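Local coordinates for YfkN protein (Bacillus subtilis subsp. subtilis, PDB 3GVE) that belongs to the calcineurin-like phosphoesterase family of metal-dependent proteins and holds a manganese ion and a magnesium ion side by side in one site, at residues P8-L12 / L153-N157; V130-V134 / Y167-V171; I192-N197 / D234-T239. All blocks are in the same frame, centred on the assembly; numbering follows the deposited sequence.

Interaction 1 of 3, residues P8-L12 / L153-N157; sequences PQVHL and LIDEN
Val10 and Leu153 meet at the close-packed end of this contact, where the start of one β-strand faces the end of another. The two side chains stand at about a right angle, and CG1 of Val10 lies 3.9 Å from CB of Leu153. That methyl is anti to the backbone N of Val10 (chi1 177°), while the other branch, CG2, turns the opposite way along the chain and rests 3.7 Å from CB of Asp155. Farther along, CD1 of Leu12 reaches CD1 of Leu153 at 4.1 Å, extending the apolar seam into the interior. Leu294 and Trp301, from strands 286-297 and 300-312, add to the packing around Val10.

Toward the N terminus, at Pro8 and Gln9, the contact becomes polar and more open. One direct hydrogen bond spans it, from N of Glu156 to O of Gln9 at 2.9 Å, with the donor almost in line with the C=O bond. Beyond that bond the Glu156 and Gln9 side chains run side by side in the same direction, Glu156 exposed and Gln9 partly so, and ND2 of Asn157 lies 3.4 Å from CB of Pro8. Two waters complete the bridging: one gives its hydrogens to O of Pro8 and to OD2 of Asp155, the other accepts from N of His11 and donates to O of Ile154.

Asp155 is the buried exception on this side. Its OD2 is also bonded to Gln161, and OD1 of Asp155 accepts from N of Asn159 and, at 2.9 Å and from above the carboxylate plane, from N of Asn157. This last bond defines an Asx turn, which shapes the chain between antiparallel strands 146-154 and 160-170. The start of inner strand 9-17 thus packs against the end of edge strand 146-154, where the two stacked, helix-flanked β-sheets of the calcineurin-like phosphoesterase fold meet.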
loop_
_atom_site.group_PDB
_atom_site.type_symbol
_atom_site.label_atom_id
_atom_site.label_comp_id
_atom_site.label_asym_id
_atom_site.label_seq_id
_atom_site.Cartn_x
_atom_site.Cartn_y
_atom_site.Cartn_z
ATOM N N PRO A 8 17.975 -42.593 -11.568
ATOM C CA PRO A 8 16.547 -42.284 -11.680
ATOM C C PRO A 8 16.226 -40.994 -10.893
ATOM O O PRO A 8 16.712 -40.848 -9.785
ATOM C CB PRO A 8 15.880 -43.495 -10.991
ATOM C CG PRO A 8 16.935 -44.438 -10.635
ATOM C CD PRO A 8 18.190 -43.634 -10.557
ATOM N N GLN A 9 15.433 -40.094 -11.455
ATOM C CA GLN A 9 15.314 -38.851 -10.757
ATOM C C GLN A 9 14.063 -38.784 -9.858
ATOM O O GLN A 9 13.163 -39.547 -9.973
ATOM C CB GLN A 9 15.299 -37.688 -11.760
ATOM C CG GLN A 9 16.420 -37.725 -12.798
ATOM C CD GLN A 9 16.484 -36.514 -13.653
ATOM O OE1 GLN A 9 17.548 -35.992 -13.891
ATOM N NE2 GLN A 9 15.350 -36.022 -14.056
ATOM N N VAL A 10 14.085 -37.837 -8.949
ATOM C CA VAL A 10 12.894 -37.382 -8.195
ATOM C C VAL A 10 12.520 -35.960 -8.677
ATOM O O VAL A 10 13.335 -35.081 -8.629
ATOM C CB VAL A 10 13.145 -37.364 -6.692
ATOM C CG1 VAL A 10 11.947 -36.826 -5.974
ATOM C CG2 VAL A 10 13.506 -38.801 -6.159
ATOM N N HIS A 11 11.285 -35.753 -9.102
ATOM C CA HIS A 11 10.865 -34.398 -9.429
ATOM C C HIS A 11 10.182 -33.817 -8.188
ATOM O O HIS A 11 9.124 -34.274 -7.825
ATOM C CB HIS A 11 9.932 -34.410 -10.644
ATOM C CG HIS A 11 9.375 -33.069 -11.004
ATOM N ND1 HIS A 11 8.232 -32.929 -11.760
ATOM C CD2 HIS A 11 9.787 -31.816 -10.708
ATOM C CE1 HIS A 11 7.976 -31.647 -11.935
ATOM N NE2 HIS A 11 8.892 -30.950 -11.289
ATOM N N LEU A 12 10.807 -32.846 -7.552
ATOM C CA LEU A 12 10.249 -32.183 -6.387
ATOM C C LEU A 12 9.794 -30.774 -6.803
ATOM O O LEU A 12 10.532 -30.055 -7.447
ATOM C CB LEU A 12 11.322 -32.105 -5.294
ATOM C CG LEU A 12 10.943 -31.368 -4.015
ATOM C CD1 LEU A 12 9.793 -32.093 -3.322
ATOM C CD2 LEU A 12 12.141 -31.265 -3.096
ATOM N N LEU A 153 9.443 -39.449 -0.970
ATOM C CA LEU A 153 9.117 -38.911 -2.264
ATOM C C LEU A 153 9.058 -40.067 -3.232
ATOM O O LEU A 153 9.589 -41.140 -2.984
ATOM C CB LEU A 153 10.188 -37.899 -2.686
ATOM C CG LEU A 153 10.272 -36.652 -1.800
ATOM C CD1 LEU A 153 11.379 -35.716 -2.258
ATOM C CD2 LEU A 153 8.940 -35.953 -1.697
ATOM N N ILE A 154 8.379 -39.866 -4.346
ATOM C CA ILE A 154 8.249 -40.933 -5.337
ATOM C C ILE A 154 9.084 -40.564 -6.562
ATOM O O ILE A 154 8.916 -39.499 -7.142
ATOM C CB ILE A 154 6.776 -41.142 -5.741
ATOM C CG1 ILE A 154 5.908 -41.489 -4.514
ATOM C CG2 ILE A 154 6.668 -42.205 -6.829
ATOM C CD1 ILE A 154 6.300 -42.755 -3.801
ATOM N N ASP A 155 9.998 -41.441 -6.953
ATOM C CA ASP A 155 10.851 -41.144 -8.097
ATOM C C ASP A 155 10.171 -41.435 -9.440
ATOM O O ASP A 155 9.026 -41.818 -9.476
ATOM C CB ASP A 155 12.260 -41.772 -7.960
ATOM C CG ASP A 155 12.279 -43.296 -8.131
ATOM O OD1 ASP A 155 11.354 -43.850 -8.713
ATOM O OD2 ASP A 155 13.250 -43.917 -7.666
ATOM N N GLU A 156 10.886 -41.225 -10.536
ATOM C CA GLU A 156 10.287 -41.379 -11.855
ATOM C C GLU A 156 9.993 -42.839 -12.224
ATOM O O GLU A 156 9.292 -43.106 -13.169
ATOM C CB GLU A 156 11.148 -40.706 -12.909
ATOM C CG GLU A 156 11.161 -39.209 -12.732
ATOM C CD GLU A 156 11.890 -38.473 -13.817
ATOM O OE1 GLU A 156 12.907 -38.977 -14.318
ATOM O OE2 GLU A 156 11.433 -37.359 -14.130
ATOM N N ASN A 157 10.540 -43.761 -11.444
ATOM C CA ASN A 157 10.248 -45.186 -11.589
ATOM C C ASN A 157 9.105 -45.607 -10.656
ATOM O O ASN A 157 8.735 -46.771 -10.595
ATOM C CB ASN A 157 11.505 -46.007 -11.307
ATOM C CG ASN A 157 12.520 -45.911 -12.418
ATOM O OD1 ASN A 157 12.168 -45.765 -13.557
ATOM N ND2 ASN A 157 13.791 -45.989 -12.070
HETATM O O HOH W 1 15.891 -42.111 -7.496
HETATM O O HOH W 2 9.469 -37.927 -9.391
#

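Interaction 2 of 3, residues V130-V134 / Y167-V171; sequences VNANV and YIGFV
Asn133 grips the backbone of Val171 with both ends of its amide, a two-point attachment that fixes the rotation of the group. ND2 of Asn133 gives a nearly straight bond to O of Val171 (2.8 Å, 174° at the hydrogen), lying in the plane of both the amide and the carbonyl. OD1 of Asn133 accepts from N of Val171 at 3.1 Å, the donor tilted out of the carbonyl plane. With chi1 at 69°, CG sits between the backbone N and the carbonyl carbon, which carries the amide across to the end of strand 160-170. One residue earlier, N of Ala132 donates to O of Gly169 at 2.9 Å.

Apolar contacts flank these bonds: CB of Ala132 packs 3.8 Å from CG1 of Ile168, and CG2 of Val134 meets CG1 of Val171 at 3.5 Å. CG2 of Val130 lies 3.6 Å from N of Gly169, a buried nitrogen with no partner in the model.

The loop is organised as an Asx motif, N of Val134 donating to OD1 of Asn131 in the carbonyl plane, on a lone pair. In the calcineurin-like fold it lies against the end of strand 160-170, with the Val171 side chain about 7 Å from the magnesium ion.

In the second shell, ND2 of Asn131 donates to OD1 of Asn133 at 3.0 Å, giving that oxygen two donors and orienting the amide. Gln190 O takes a further bond from ND2 of Asn133, and Ser195 of helix 192-205 packs against Asn133, Ala132 and Phe170.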
loop_
_atom_site.group_PDB
_atom_site.type_symbol
_atom_site.label_atom_id
_atom_site.label_comp_id
_atom_site.label_asym_id
_atom_site.label_seq_id
_atom_site.Cartn_x
_atom_site.Cartn_y
_atom_site.Cartn_z
ATOM N N VAL A 130 10.440 -20.747 10.604
ATOM C CA VAL A 130 11.863 -20.733 10.887
ATOM C C VAL A 130 12.460 -19.351 10.667
ATOM O O VAL A 130 12.000 -18.588 9.831
ATOM C CB VAL A 130 12.629 -21.793 10.025
ATOM C CG1 VAL A 130 12.217 -23.220 10.465
ATOM C CG2 VAL A 130 12.360 -21.595 8.523
ATOM N N ASN A 131 13.504 -19.058 11.420
ATOM C CA ASN A 131 14.322 -17.877 11.209
ATOM C C ASN A 131 15.685 -18.083 11.870
ATOM O O ASN A 131 15.720 -18.460 13.031
ATOM C CB ASN A 131 13.659 -16.621 11.765
ATOM C CG ASN A 131 14.622 -15.455 11.790
ATOM O OD1 ASN A 131 15.367 -15.294 12.742
ATOM N ND2 ASN A 131 14.663 -14.685 10.719
ATOM N N ALA A 132 16.743 -17.858 11.124
ATOM C CA ALA A 132 18.076 -18.172 11.595
ATOM C C ALA A 132 18.848 -16.964 12.086
ATOM O O ALA A 132 19.805 -17.132 12.821
ATOM C CB ALA A 132 18.870 -18.884 10.489
ATOM N N ASN A 133 18.466 -15.762 11.667
ATOM C CA ASN A 133 19.310 -14.588 11.931
ATOM C C ASN A 133 18.907 -13.659 13.079
ATOM O O ASN A 133 19.721 -12.893 13.552
ATOM C CB ASN A 133 19.664 -13.825 10.626
ATOM C CG ASN A 133 18.467 -13.113 9.962
ATOM O OD1 ASN A 133 17.340 -13.583 9.987
ATOM N ND2 ASN A 133 18.750 -11.982 9.326
ATOM N N VAL A 134 17.670 -13.740 13.547
ATOM C CA VAL A 134 17.284 -12.979 14.730
ATOM C C VAL A 134 17.739 -13.715 15.986
ATOM O O VAL A 134 17.437 -14.870 16.165
ATOM C CB VAL A 134 15.759 -12.713 14.796
ATOM C CG1 VAL A 134 15.420 -11.828 16.018
ATOM C CG2 VAL A 134 15.290 -12.039 13.508
ATOM N N TYR A 167 14.470 -26.444 5.884
ATOM C CA TYR A 167 14.043 -25.087 5.623
ATOM C C TYR A 167 14.815 -24.182 6.558
ATOM O O TYR A 167 14.928 -24.459 7.738
ATOM C CB TYR A 167 12.552 -24.935 5.900
ATOM C CG TYR A 167 11.660 -25.904 5.141
ATOM C CD1 TYR A 167 11.149 -25.593 3.890
ATOM C CD2 TYR A 167 11.319 -27.128 5.702
ATOM C CE1 TYR A 167 10.330 -26.490 3.214
ATOM C CE2 TYR A 167 10.495 -28.017 5.039
ATOM C CZ TYR A 167 10.003 -27.693 3.800
ATOM O OH TYR A 167 9.178 -28.588 3.151
ATOM N N ILE A 168 15.300 -23.081 6.009
ATOM C CA ILE A 168 15.957 -22.034 6.778
ATOM C C ILE A 168 15.360 -20.703 6.340
ATOM O O ILE A 168 15.017 -20.533 5.189
ATOM C CB ILE A 168 17.501 -22.051 6.560
ATOM C CG1 ILE A 168 18.204 -21.024 7.464
ATOM C CG2 ILE A 168 17.872 -21.842 5.078
ATOM C CD1 ILE A 168 19.749 -21.180 7.508
ATOM N N GLY A 169 15.242 -19.764 7.264
ATOM C CA GLY A 169 14.637 -18.474 6.941
ATOM C C GLY A 169 15.471 -17.295 7.404
ATOM O O GLY A 169 16.207 -17.395 8.353
ATOM N N PHE A 170 15.305 -16.176 6.714
ATOM C CA PHE A 170 16.028 -14.922 6.973
ATOM C C PHE A 170 15.123 -13.706 6.871
ATOM O O PHE A 170 14.229 -13.669 6.046
ATOM C CB PHE A 170 17.188 -14.738 5.980
ATOM C CG PHE A 170 18.036 -15.950 5.827
ATOM C CD1 PHE A 170 18.989 -16.279 6.777
ATOM C CD2 PHE A 170 17.863 -16.776 4.746
ATOM C CE1 PHE A 170 19.758 -17.415 6.634
ATOM C CE2 PHE A 170 18.634 -17.910 4.592
ATOM C CZ PHE A 170 19.588 -18.233 5.546
ATOM N N VAL A 171 15.400 -12.708 7.701
ATOM C CA VAL A 171 14.682 -11.431 7.680
ATOM C C VAL A 171 15.703 -10.286 7.590
ATOM O O VAL A 171 16.844 -10.446 7.976
ATOM C CB VAL A 171 13.767 -11.291 8.943
ATOM C CG1 VAL A 171 14.607 -11.019 10.193
ATOM C CG2 VAL A 171 12.705 -10.207 8.753
#

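Interaction 3 of 3, residues I192-N197 / D234-T239; sequences IVESAN and DLATKT
Leu235 packs on Ile192 and Ala196 in the buried half of this apolar contact: its CG lies 3.9 Å from CG2 of Ile192, the two side chains at about a right angle, and CD2 of Leu235 reaches CB of Ala196 at 3.7 Å. Two helices lie side by side here; the axes of the short segments approach to 9.7 Å and cross at -45°. Val193 spreads its branches over the neighbouring helix. CG1, anti to the backbone N (chi1 166°), touches CB of Lys238, while CG2 of Val193 comes within 3.6 Å of CB of Asp234. Ile192 and Ala196 also touch Phe170, so helix 192-205 covers strand 160-170.

Mixed contacts form the outer end. CG2 of Thr239 sits between CB of Ala196, 3.9 Å away, and OD1 of Asn197, 3.4 Å away, with the Asn197 side chain slanting across the threonine.

Hydrogen bonds stay on their own sides. OG1 of Thr239 donates to O of Leu235 at 2.7 Å in the carbonyl plane, which sets the methyl against the first helix. Asp234 and Lys238 tie their helix to the backbone of Gln224.

With no hydrogen bond crossing between the segments, the helices are held to each other here by van der Waals contact and by shape.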
loop_
_atom_site.group_PDB
_atom_site.type_symbol
_atom_site.label_atom_id
_atom_site.label_comp_id
_atom_site.label_asym_id
_atom_site.label_seq_id
_atom_site.Cartn_x
_atom_site.Cartn_y
_atom_site.Cartn_z
ATOM N N ILE A 192 22.393 -11.500 6.906
ATOM C CA ILE A 192 21.770 -12.619 6.213
ATOM C C ILE A 192 22.763 -13.689 5.720
ATOM O O ILE A 192 22.622 -14.847 6.077
ATOM C CB ILE A 192 20.840 -12.123 5.090
ATOM C CG1 ILE A 192 19.638 -11.423 5.717
ATOM C CG2 ILE A 192 20.381 -13.289 4.204
ATOM C CD1 ILE A 192 18.791 -10.650 4.722
ATOM N N VAL A 193 23.768 -13.298 4.921
ATOM C CA VAL A 193 24.765 -14.259 4.420
ATOM C C VAL A 193 25.531 -14.950 5.551
ATOM O O VAL A 193 25.759 -16.158 5.529
ATOM C CB VAL A 193 25.698 -13.561 3.402
ATOM C CG1 VAL A 193 26.948 -14.355 3.091
ATOM C CG2 VAL A 193 24.937 -13.147 2.134
ATOM N N GLU A 194 25.934 -14.165 6.553
ATOM C CA GLU A 194 26.682 -14.715 7.688
ATOM C C GLU A 194 25.838 -15.699 8.487
ATOM O O GLU A 194 26.300 -16.763 8.806
ATOM C CB GLU A 194 27.194 -13.612 8.620
ATOM C CG GLU A 194 28.321 -12.790 8.054
ATOM C CD GLU A 194 28.664 -11.596 8.918
ATOM O OE1 GLU A 194 28.304 -11.590 10.107
ATOM O OE2 GLU A 194 29.289 -10.656 8.398
ATOM N N SER A 195 24.575 -15.455 8.627
ATOM C CA SER A 195 23.645 -16.417 9.274
ATOM C C SER A 195 23.578 -17.676 8.467
ATOM O O SER A 195 23.550 -18.817 9.022
ATOM C CB SER A 195 22.304 -15.742 9.593
ATOM O OG SER A 195 21.302 -16.708 9.746
ATOM N N ALA A 196 23.482 -17.542 7.150
ATOM C CA ALA A 196 23.424 -18.717 6.295
ATOM C C ALA A 196 24.706 -19.543 6.414
ATOM O O ALA A 196 24.634 -20.753 6.544
ATOM C CB ALA A 196 23.179 -18.308 4.834
ATOM N N ASN A 197 25.864 -18.875 6.364
ATOM C CA ASN A 197 27.134 -19.573 6.434
ATOM C C ASN A 197 27.360 -20.262 7.788
ATOM O O ASN A 197 28.008 -21.263 7.847
ATOM C CB ASN A 197 28.271 -18.630 6.052
ATOM C CG ASN A 197 28.387 -18.453 4.557
ATOM O OD1 ASN A 197 27.977 -19.296 3.798
ATOM N ND2 ASN A 197 28.964 -17.351 4.148
ATOM N N ASP A 234 23.646 -12.130 -3.003
ATOM C CA ASP A 234 24.732 -12.548 -2.123
ATOM C C ASP A 234 24.523 -13.932 -1.502
ATOM O O ASP A 234 25.459 -14.698 -1.387
ATOM C CB ASP A 234 24.986 -11.463 -1.071
ATOM C CG ASP A 234 25.260 -10.110 -1.710
ATOM O OD1 ASP A 234 26.135 -10.023 -2.576
ATOM O OD2 ASP A 234 24.558 -9.174 -1.386
ATOM N N LEU A 235 23.290 -14.246 -1.120
ATOM C CA LEU A 235 22.971 -15.600 -0.703
ATOM C C LEU A 235 23.319 -16.606 -1.799
ATOM O O LEU A 235 23.928 -17.630 -1.548
ATOM C CB LEU A 235 21.489 -15.721 -0.392
ATOM C CG LEU A 235 21.079 -15.393 1.029
ATOM C CD1 LEU A 235 19.548 -15.461 1.105
ATOM C CD2 LEU A 235 21.707 -16.376 2.053
ATOM N N ALA A 236 22.938 -16.290 -3.028
ATOM C CA ALA A 236 23.152 -17.228 -4.128
ATOM C C ALA A 236 24.626 -17.399 -4.481
ATOM O O ALA A 236 25.020 -18.456 -4.928
ATOM C CB ALA A 236 22.363 -16.784 -5.363
ATOM N N THR A 237 25.423 -16.350 -4.290
ATOM C CA THR A 237 26.817 -16.365 -4.740
ATOM C C THR A 237 27.844 -16.648 -3.638
ATOM O O THR A 237 28.904 -17.173 -3.930
ATOM C CB THR A 237 27.188 -15.047 -5.447
ATOM O OG1 THR A 237 26.843 -13.944 -4.600
ATOM C CG2 THR A 237 26.465 -14.920 -6.810
ATOM N N LYS A 238 27.543 -16.274 -2.397
ATOM C CA LYS A 238 28.537 -16.338 -1.311
ATOM C C LYS A 238 28.391 -17.531 -0.393
ATOM O O LYS A 238 29.237 -17.764 0.450
ATOM C CB LYS A 238 28.522 -15.064 -0.459
ATOM C CG LYS A 238 28.840 -13.767 -1.181
ATOM C CD LYS A 238 28.958 -12.618 -0.164
ATOM C CE LYS A 238 29.237 -11.281 -0.829
ATOM N NZ LYS A 238 29.428 -10.240 0.241
ATOM N N THR A 239 27.318 -18.279 -0.540
ATOM C CA THR A 239 27.120 -19.465 0.288
ATOM C C THR A 239 27.230 -20.705 -0.565
ATOM O O THR A 239 27.331 -20.614 -1.768
ATOM C CB THR A 239 25.732 -19.483 0.976
ATOM O OG1 THR A 239 24.714 -19.675 -0.016
ATOM C CG2 THR A 239 25.481 -18.213 1.735
#

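In the fold
Interactions 2 and 3 adjoin, their centres 12 Å apart. CB of Ala196, in helix 192-205, lies 3.7 Å from CZ of Phe170, so that one helix is shared by both contacts. Helix 192-205 therefore lies between the loop contact and helix 232-238. Interaction 1 stands apart, its centre 28 Å from that of interaction 2, yet strand 160-170 links them, pairing with 146-154 and ending in 167-171. Of interactions 2 and 3, interaction 2 lies closer to the metals: the Val171 side chain is about 7 Å from magnesium, which Asp64, Asn108, His216 and His249 bind, whereas that of Ile192 in interaction 3 is about 10 Å away.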